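Long-range contacts in putative aminopeptidase (Leishmania major, PDB 5NTH), which probably acts as a manganese-dependent metalloaminopeptidase of the M17 family, and here holds the inhibitor actinonin at a two-manganese site: residues A[49-57]-A[74-82]; A[202-212]-A[334-345]. All blocks are in the same frame, centred on the assembly; numbering follows the deposited sequence.

Contact 1: residues A[49-57]-A[74-82]; sequences LVGALEQLR and ALQRVKAGS
L53 and V78 meet because CG of L53 stands opposite its own backbone N (chi1 -164°) and turns both methyl branches onto the segment 74-82. L53 CD1 lies 3.8 Å from V78 CG1, the side chains sliding past each other in opposite directions, while L53 CD2 rests 4.0 Å from A80 N. R57 reaches the same place from the next turn of helix 53-57: its chain is extended from CG to NE and carries the guanidinium to the C-terminal end of helix 69-77. There L75 O lies at the edge of the guanidinium, in its plane, 3.6 Å from R57 NE. R57 NH2 approaches V78 O to 3.2 Å at an angle too poor for a hydrogen bond. One face of the guanidinium is covered near its rim by L53 CD1, 3.9 Å above the plane.

Deeper in, L75 CD2 touches two leucines of the other segment, which approach it from directions roughly at right angles. It lies 4.1 Å from L49 CD2, where the side chains cross at about a right angle, and 4.2 Å from L56 CB. Past V78 the chain reverses in a type II turn from K79 to S82, with K79 O accepting from both S82 N and S82 OG on one face of its plane.

Strand 46-51 runs into helix 53-57 with A52 at the N-cap, and the contact sets this strand-helix unit of the macro-clan N-terminal domain against helix 69-77. L75 and V78 also pack on V101 of strand 97-103, which pairs with strand 46-51, while R77 packs on L87 of the second subunit.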
loop_
_atom_site.group_PDB
_atom_site.type_symbol
_atom_site.label_atom_id
_atom_site.label_comp_id
_atom_site.label_asym_id
_atom_site.label_seq_id
_atom_site.Cartn_x
_atom_site.Cartn_y
_atom_site.Cartn_z
ATOM N N LEU A 49 11.926 43.866 17.892
ATOM C CA LEU A 49 12.749 43.779 19.056
ATOM C C LEU A 49 12.615 42.373 19.581
ATOM O O LEU A 49 11.499 41.900 19.834
ATOM C CB LEU A 49 12.280 44.778 20.102
ATOM C CG LEU A 49 13.004 44.690 21.446
ATOM C CD1 LEU A 49 14.519 44.805 21.296
ATOM C CD2 LEU A 49 12.436 45.772 22.341
ATOM N N VAL A 50 13.754 41.705 19.753
ATOM C CA VAL A 50 13.744 40.303 20.087
ATOM C C VAL A 50 14.900 40.004 20.993
ATOM O O VAL A 50 16.053 40.349 20.695
ATOM C CB VAL A 50 13.750 39.404 18.837
ATOM C CG1 VAL A 50 14.910 39.720 17.893
ATOM C CG2 VAL A 50 13.779 37.946 19.248
ATOM N N GLY A 51 14.574 39.355 22.105
ATOM C CA GLY A 51 15.583 38.948 23.050
ATOM C C GLY A 51 15.014 38.163 24.196
ATOM O O GLY A 51 13.803 38.080 24.374
ATOM N N ALA A 52 15.923 37.564 24.956
ATOM C CA ALA A 52 15.638 37.008 26.277
ATOM C C ALA A 52 14.764 37.961 27.069
ATOM O O ALA A 52 15.028 39.159 27.075
ATOM C CB ALA A 52 16.949 36.795 27.029
ATOM N N LEU A 53 13.774 37.433 27.772
ATOM C CA LEU A 53 12.933 38.275 28.615
ATOM C C LEU A 53 13.693 39.158 29.620
ATOM O O LEU A 53 13.382 40.349 29.714
ATOM C CB LEU A 53 11.872 37.458 29.339
ATOM C CG LEU A 53 10.734 38.324 29.905
ATOM C CD1 LEU A 53 9.944 39.112 28.845
ATOM C CD2 LEU A 53 9.803 37.433 30.718
ATOM N N GLU A 54 14.676 38.613 30.350
ATOM C CA GLU A 54 15.541 39.466 31.216
ATOM C C GLU A 54 16.026 40.706 30.451
ATOM O O GLU A 54 15.832 41.826 30.901
ATOM C CB GLU A 54 16.772 38.709 31.759
ATOM N N GLN A 55 16.618 40.485 29.276
ATOM C CA GLN A 55 17.315 41.546 28.546
ATOM C C GLN A 55 16.307 42.554 28.012
ATOM O O GLN A 55 16.575 43.758 28.018
ATOM C CB GLN A 55 18.205 40.981 27.430
ATOM N N LEU A 56 15.131 42.081 27.598
ATOM C CA LEU A 56 14.090 42.987 27.123
ATOM C C LEU A 56 13.575 43.936 28.187
ATOM O O LEU A 56 13.224 45.061 27.861
ATOM C CB LEU A 56 12.902 42.230 26.526
ATOM C CG LEU A 56 13.112 41.544 25.177
ATOM C CD1 LEU A 56 11.773 41.053 24.688
ATOM C CD2 LEU A 56 13.766 42.414 24.114
ATOM N N ARG A 57 13.513 43.482 29.436
ATOM C CA ARG A 57 12.935 44.287 30.537
ATOM C C ARG A 57 13.927 45.215 31.243
ATOM O O ARG A 57 13.538 46.024 32.110
ATOM C CB ARG A 57 12.259 43.376 31.552
ATOM C CG ARG A 57 10.855 43.077 31.116
ATOM C CD ARG A 57 10.245 41.956 31.915
ATOM N NE ARG A 57 8.843 41.844 31.529
ATOM C CZ ARG A 57 8.017 40.870 31.902
ATOM N NH1 ARG A 57 8.431 39.872 32.701
ATOM N NH2 ARG A 57 6.755 40.905 31.464
ATOM N N ALA A 74 4.052 47.290 25.547
ATOM C CA ALA A 74 4.292 46.018 24.907
ATOM C C ALA A 74 5.299 45.170 25.718
ATOM O O ALA A 74 5.150 43.951 25.818
ATOM C CB ALA A 74 4.776 46.231 23.479
ATOM N N LEU A 75 6.294 45.830 26.327
ATOM C CA LEU A 75 7.278 45.139 27.119
ATOM C C LEU A 75 6.712 44.663 28.435
ATOM O O LEU A 75 7.195 43.650 28.940
ATOM C CB LEU A 75 8.508 45.988 27.311
ATOM C CG LEU A 75 9.248 46.285 25.999
ATOM C CD1 LEU A 75 10.226 47.447 26.137
ATOM C CD2 LEU A 75 9.987 45.054 25.509
ATOM N N GLN A 76 5.682 45.325 28.975
ATOM C CA GLN A 76 5.002 44.794 30.172
ATOM C C GLN A 76 4.214 43.530 29.859
ATOM O O GLN A 76 3.955 42.735 30.774
ATOM C CB GLN A 76 4.044 45.788 30.859
ATOM C CG GLN A 76 4.571 47.188 31.147
ATOM C CD GLN A 76 5.766 47.273 32.111
ATOM O OE1 GLN A 76 6.568 46.337 32.260
ATOM N NE2 GLN A 76 5.910 48.444 32.755
ATOM N N ARG A 77 3.823 43.353 28.593
ATOM C CA ARG A 77 2.857 42.305 28.227
ATOM C C ARG A 77 3.443 41.067 27.604
ATOM O O ARG A 77 2.834 40.001 27.662
ATOM C CB ARG A 77 1.852 42.861 27.233
ATOM C CG ARG A 77 0.881 43.826 27.852
ATOM C CD ARG A 77 -0.185 44.195 26.858
ATOM N NE ARG A 77 -1.074 45.161 27.469
ATOM C CZ ARG A 77 -2.311 45.414 27.076
ATOM N NH1 ARG A 77 -2.834 44.791 26.027
ATOM N NH2 ARG A 77 -3.031 46.301 27.754
ATOM N N VAL A 78 4.570 41.230 26.928
ATOM C CA VAL A 78 5.291 40.113 26.377
ATOM C C VAL A 78 5.650 39.186 27.549
ATOM O O VAL A 78 6.060 39.651 28.613
ATOM C CB VAL A 78 6.543 40.579 25.574
ATOM C CG1 VAL A 78 7.671 41.053 26.480
ATOM C CG2 VAL A 78 7.027 39.470 24.670
ATOM N N LYS A 79 5.401 37.895 27.358
ATOM C CA LYS A 79 5.823 36.839 28.275
ATOM C C LYS A 79 6.843 35.963 27.491
ATOM O O LYS A 79 6.869 36.023 26.243
ATOM C CB LYS A 79 4.585 36.048 28.734
ATOM N N ALA A 80 7.680 35.179 28.185
ATOM C CA ALA A 80 8.596 34.217 27.509
ATOM C C ALA A 80 7.918 33.432 26.395
ATOM O O ALA A 80 6.918 32.741 26.637
ATOM C CB ALA A 80 9.220 33.238 28.506
ATOM N N GLY A 81 8.451 33.569 25.178
ATOM C CA GLY A 81 7.926 32.865 23.991
ATOM C C GLY A 81 6.848 33.549 23.171
ATOM O O GLY A 81 6.562 33.124 22.067
ATOM N N SER A 82 6.233 34.600 23.700
ATOM C CA SER A 82 5.088 35.223 23.021
ATOM C C SER A 82 5.523 36.456 22.217
ATOM O O SER A 82 6.705 36.786 22.144
ATOM C CB SER A 82 3.952 35.557 24.019
ATOM O OG SER A 82 4.313 36.595 24.924
#

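Contact 2: residues A[202-212]-A[334-345]; sequences CVAELEAICTS and AVVRSMKMQRTH
A208 and A334 lie where helices 203-212 and 334-341 come together, their CA atoms 5.3 Å apart in a nearly antiparallel pair with axes 9.3 Å apart at 159°. The small A208 and A334 are consistent with the close backbone approach here, and the longer side chains fill the flanks. Toward the start of helix 203-212, E205 stretches across to S338, whose hydroxyl is directed away from its own backbone N (chi1 179°). S338 OG donates to E205 OE2 at 2.6 Å, meeting the oxygen from above the carboxylate plane. The same oxygen lies 3.4 Å above the plane of the H345 ring, over its centre; carboxylate and ring are inclined by 52°, so this is a face contact without a flat stack.

M341 bends at its third torsion and lays its methyl group along the first turn of the opposing helix, with M341 CE 3.4 Å from A204 CB and 3.6 Å from C202 SG. At the other end, the extended chain of R337 crosses T211 at about a right angle, close to its CG2. R337 NH1 donates to a water that in turn donates to A208 O and to S212 OG, joining the two helices through solvent. S212 OG is also hydrogen-bonded to C330 O, one turn before A334 in helix 323-341.

The contact thus joins apolar packing to two polar links. E205, buried and also packed on F532 of helix 528-536, probably has its charge partly met by the S338 hydroxyl and by C202 N at the N-cap, which donates to the less surely placed E205 OE1.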
loop_
_atom_site.group_PDB
_atom_site.type_symbol
_atom_site.label_atom_id
_atom_site.label_comp_id
_atom_site.label_asym_id
_atom_site.label_seq_id
_atom_site.Cartn_x
_atom_site.Cartn_y
_atom_site.Cartn_z
ATOM N N CYS A 202 34.190 40.498 12.174
ATOM C CA CYS A 202 33.883 41.872 11.775
ATOM C C CYS A 202 32.662 41.986 10.856
ATOM O O CYS A 202 32.163 40.986 10.346
ATOM C CB CYS A 202 35.081 42.488 11.096
ATOM S SG CYS A 202 35.437 41.836 9.469
ATOM N N VAL A 203 32.205 43.215 10.642
ATOM C CA VAL A 203 30.993 43.466 9.886
ATOM C C VAL A 203 31.042 42.995 8.454
ATOM O O VAL A 203 30.032 42.494 7.960
ATOM C CB VAL A 203 30.648 44.963 9.889
ATOM C CG1 VAL A 203 29.519 45.311 8.904
ATOM C CG2 VAL A 203 30.239 45.351 11.291
ATOM N N ALA A 204 32.177 43.181 7.780
ATOM C CA ALA A 204 32.312 42.714 6.396
ATOM C C ALA A 204 32.168 41.170 6.284
ATOM O O ALA A 204 31.657 40.668 5.285
ATOM C CB ALA A 204 33.620 43.197 5.790
ATOM N N GLU A 205 32.597 40.453 7.325
ATOM C CA GLU A 205 32.363 39.021 7.456
ATOM C C GLU A 205 30.879 38.668 7.621
ATOM O O GLU A 205 30.346 37.808 6.920
ATOM C CB GLU A 205 33.192 38.438 8.603
ATOM C CG GLU A 205 34.571 37.997 8.131
ATOM C CD GLU A 205 35.633 37.888 9.227
ATOM O OE1 GLU A 205 35.872 38.914 9.946
ATOM O OE2 GLU A 205 36.244 36.774 9.346
ATOM N N LEU A 206 30.193 39.334 8.520
ATOM C CA LEU A 206 28.777 39.031 8.710
ATOM C C LEU A 206 27.980 39.246 7.417
ATOM O O LEU A 206 27.075 38.473 7.118
ATOM C CB LEU A 206 28.192 39.844 9.846
ATOM C CG LEU A 206 28.885 39.606 11.181
ATOM C CD1 LEU A 206 28.256 40.518 12.214
ATOM C CD2 LEU A 206 28.834 38.156 11.631
ATOM N N GLU A 207 28.343 40.269 6.644
ATOM C CA GLU A 207 27.769 40.481 5.315
ATOM C C GLU A 207 28.118 39.353 4.338
ATOM O O GLU A 207 27.277 38.910 3.531
ATOM C CB GLU A 207 28.203 41.843 4.768
ATOM C CG GLU A 207 27.459 42.994 5.441
ATOM C CD GLU A 207 28.170 44.348 5.374
ATOM O OE1 GLU A 207 29.390 44.452 5.616
ATOM O OE2 GLU A 207 27.484 45.343 5.093
ATOM N N ALA A 208 29.353 38.890 4.391
ATOM C CA ALA A 208 29.743 37.774 3.547
ATOM C C ALA A 208 28.950 36.503 3.893
ATOM O O ALA A 208 28.528 35.789 2.977
ATOM C CB ALA A 208 31.231 37.534 3.659
ATOM N N ILE A 209 28.733 36.251 5.197
ATOM C CA ILE A 209 27.847 35.158 5.664
ATOM C C ILE A 209 26.413 35.357 5.165
ATOM O O ILE A 209 25.835 34.455 4.555
ATOM C CB ILE A 209 27.891 34.996 7.193
ATOM C CG1 ILE A 209 29.183 34.299 7.591
ATOM C CG2 ILE A 209 26.772 34.133 7.704
ATOM C CD1 ILE A 209 29.512 34.438 9.075
ATOM N N CYS A 210 25.841 36.532 5.407
ATOM C CA CYS A 210 24.470 36.812 4.969
ATOM C C CYS A 210 24.332 36.567 3.480
ATOM O O CYS A 210 23.438 35.858 3.076
ATOM C CB CYS A 210 24.055 38.240 5.302
ATOM S SG CYS A 210 23.790 38.479 7.066
ATOM N N THR A 211 25.244 37.125 2.681
ATOM C CA THR A 211 25.236 36.925 1.227
ATOM C C THR A 211 25.314 35.447 0.860
ATOM O O THR A 211 24.566 34.994 -0.016
ATOM C CB THR A 211 26.388 37.683 0.548
ATOM O OG1 THR A 211 26.164 39.090 0.640
ATOM C CG2 THR A 211 26.532 37.334 -0.927
ATOM N N SER A 212 26.221 34.716 1.511
ATOM C CA SER A 212 26.366 33.296 1.257
ATOM C C SER A 212 25.171 32.460 1.716
ATOM O O SER A 212 24.801 31.522 1.031
ATOM C CB SER A 212 27.662 32.712 1.867
ATOM O OG SER A 212 28.745 32.770 0.940
ATOM N N ALA A 334 32.334 32.441 1.198
ATOM C CA ALA A 334 32.405 33.287 2.367
ATOM C C ALA A 334 33.783 33.217 3.039
ATOM O O ALA A 334 34.380 34.252 3.379
ATOM C CB ALA A 334 31.346 32.876 3.347
ATOM N N VAL A 335 34.271 31.993 3.229
ATOM C CA VAL A 335 35.606 31.761 3.756
ATOM C C VAL A 335 36.654 32.445 2.907
ATOM O O VAL A 335 37.394 33.256 3.412
ATOM C CB VAL A 335 35.956 30.283 3.832
ATOM C CG1 VAL A 335 37.427 30.101 4.141
ATOM C CG2 VAL A 335 35.122 29.623 4.916
ATOM N N VAL A 336 36.719 32.130 1.626
ATOM C CA VAL A 336 37.645 32.835 0.759
ATOM C C VAL A 336 37.483 34.353 0.800
ATOM O O VAL A 336 38.468 35.082 0.733
ATOM C CB VAL A 336 37.559 32.332 -0.674
ATOM C CG1 VAL A 336 38.230 33.288 -1.659
ATOM C CG2 VAL A 336 38.182 30.965 -0.768
ATOM N N ARG A 337 36.253 34.838 0.878
ATOM C CA ARG A 337 36.031 36.280 0.936
ATOM C C ARG A 337 36.625 36.858 2.199
ATOM O O ARG A 337 37.145 37.977 2.182
ATOM C CB ARG A 337 34.543 36.611 0.878
ATOM C CG ARG A 337 34.098 36.884 -0.531
ATOM C CD ARG A 337 32.596 36.958 -0.674
ATOM N NE ARG A 337 32.207 37.317 -2.047
ATOM C CZ ARG A 337 30.971 37.217 -2.534
ATOM N NH1 ARG A 337 29.956 36.767 -1.786
ATOM N NH2 ARG A 337 30.750 37.551 -3.788
ATOM N N SER A 338 36.515 36.114 3.299
ATOM C CA SER A 338 37.054 36.552 4.568
ATOM C C SER A 338 38.616 36.598 4.495
ATOM O O SER A 338 39.265 37.566 4.917
ATOM C CB SER A 338 36.524 35.648 5.685
ATOM O OG SER A 338 37.042 36.022 6.967
ATOM N N MET A 339 39.201 35.555 3.916
ATOM C CA MET A 339 40.643 35.486 3.658
ATOM C C MET A 339 41.173 36.706 2.900
ATOM O O MET A 339 42.219 37.242 3.247
ATOM C CB MET A 339 41.004 34.192 2.901
ATOM C CG MET A 339 40.986 32.976 3.790
ATOM S SD MET A 339 41.605 31.483 3.013
ATOM C CE MET A 339 40.468 31.281 1.712
ATOM N N LYS A 340 40.441 37.140 1.887
ATOM C CA LYS A 340 40.808 38.320 1.108
ATOM C C LYS A 340 40.617 39.648 1.846
ATOM O O LYS A 340 41.177 40.663 1.436
ATOM C CB LYS A 340 39.998 38.347 -0.179
ATOM C CG LYS A 340 40.342 37.203 -1.112
ATOM C CD LYS A 340 39.834 37.506 -2.502
ATOM C CE LYS A 340 40.252 36.446 -3.504
ATOM N NZ LYS A 340 41.705 36.149 -3.496
ATOM N N MET A 341 39.824 39.632 2.916
ATOM C CA MET A 341 39.594 40.815 3.764
ATOM C C MET A 341 40.739 41.187 4.728
ATOM O O MET A 341 41.079 42.361 4.820
ATOM C CB MET A 341 38.288 40.659 4.546
ATOM C CG MET A 341 37.052 40.920 3.698
ATOM S SD MET A 341 35.511 40.244 4.346
ATOM C CE MET A 341 35.779 40.628 6.071
ATOM N N GLN A 342 41.287 40.227 5.472
ATOM C CA GLN A 342 42.430 40.493 6.364
ATOM C C GLN A 342 43.430 39.319 6.417
ATOM O O GLN A 342 43.055 38.148 6.292
ATOM C CB GLN A 342 41.966 40.885 7.788
ATOM C CG GLN A 342 41.947 42.389 8.094
ATOM C CD GLN A 342 40.873 42.779 9.126
ATOM O OE1 GLN A 342 39.845 43.412 8.796
ATOM N NE2 GLN A 342 41.096 42.383 10.380
ATOM N N ARG A 343 44.700 39.679 6.639
ATOM C CA ARG A 343 45.872 38.781 6.576
ATOM C C ARG A 343 45.711 37.557 7.466
ATOM O O ARG A 343 46.137 36.457 7.109
ATOM C CB ARG A 343 47.143 39.560 7.006
ATOM N N THR A 344 45.060 37.779 8.606
ATOM C CA THR A 344 45.044 36.869 9.735
ATOM C C THR A 344 43.800 35.980 9.811
ATOM O O THR A 344 43.809 34.994 10.562
ATOM C CB THR A 344 45.091 37.688 11.046
ATOM O OG1 THR A 344 43.910 38.493 11.140
ATOM C CG2 THR A 344 46.304 38.621 11.084
ATOM N N HIS A 345 42.754 36.327 9.048
ATOM C CA HIS A 345 41.407 35.760 9.254
ATOM C C HIS A 345 41.224 34.261 9.131
ATOM O O HIS A 345 40.512 33.687 9.966
ATOM C CB HIS A 345 40.333 36.464 8.422
ATOM C CG HIS A 345 39.668 37.584 9.153
ATOM N ND1 HIS A 345 39.294 38.756 8.530
ATOM C CD2 HIS A 345 39.325 37.721 10.461
ATOM C CE1 HIS A 345 38.742 39.564 9.422
ATOM N NE2 HIS A 345 38.748 38.960 10.601
HETATM O O HOH W 1 29.626 35.192 0.361
#

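Overall arrangement
Contact 1 comes first along the chain and closes before contact 2 opens; their centres are 32 Å apart, the nearest atoms about 14 Å, and they do not touch. Contact 1 belongs to the N-terminal domain, where it packs helices against the six-stranded mixed sheet that includes strands 46-51 and 97-103. Contact 2 joins helix 203-221 to helix 323-341, the latter starting soon after the manganese ligand D321. Helix 203-221 also packs on helix 148-156 of the N-terminal region and on helix 528-536 near the C-terminus, which places contact 2 nearer the junction of the two parts. Both lie away from the manganese and actinonin sites.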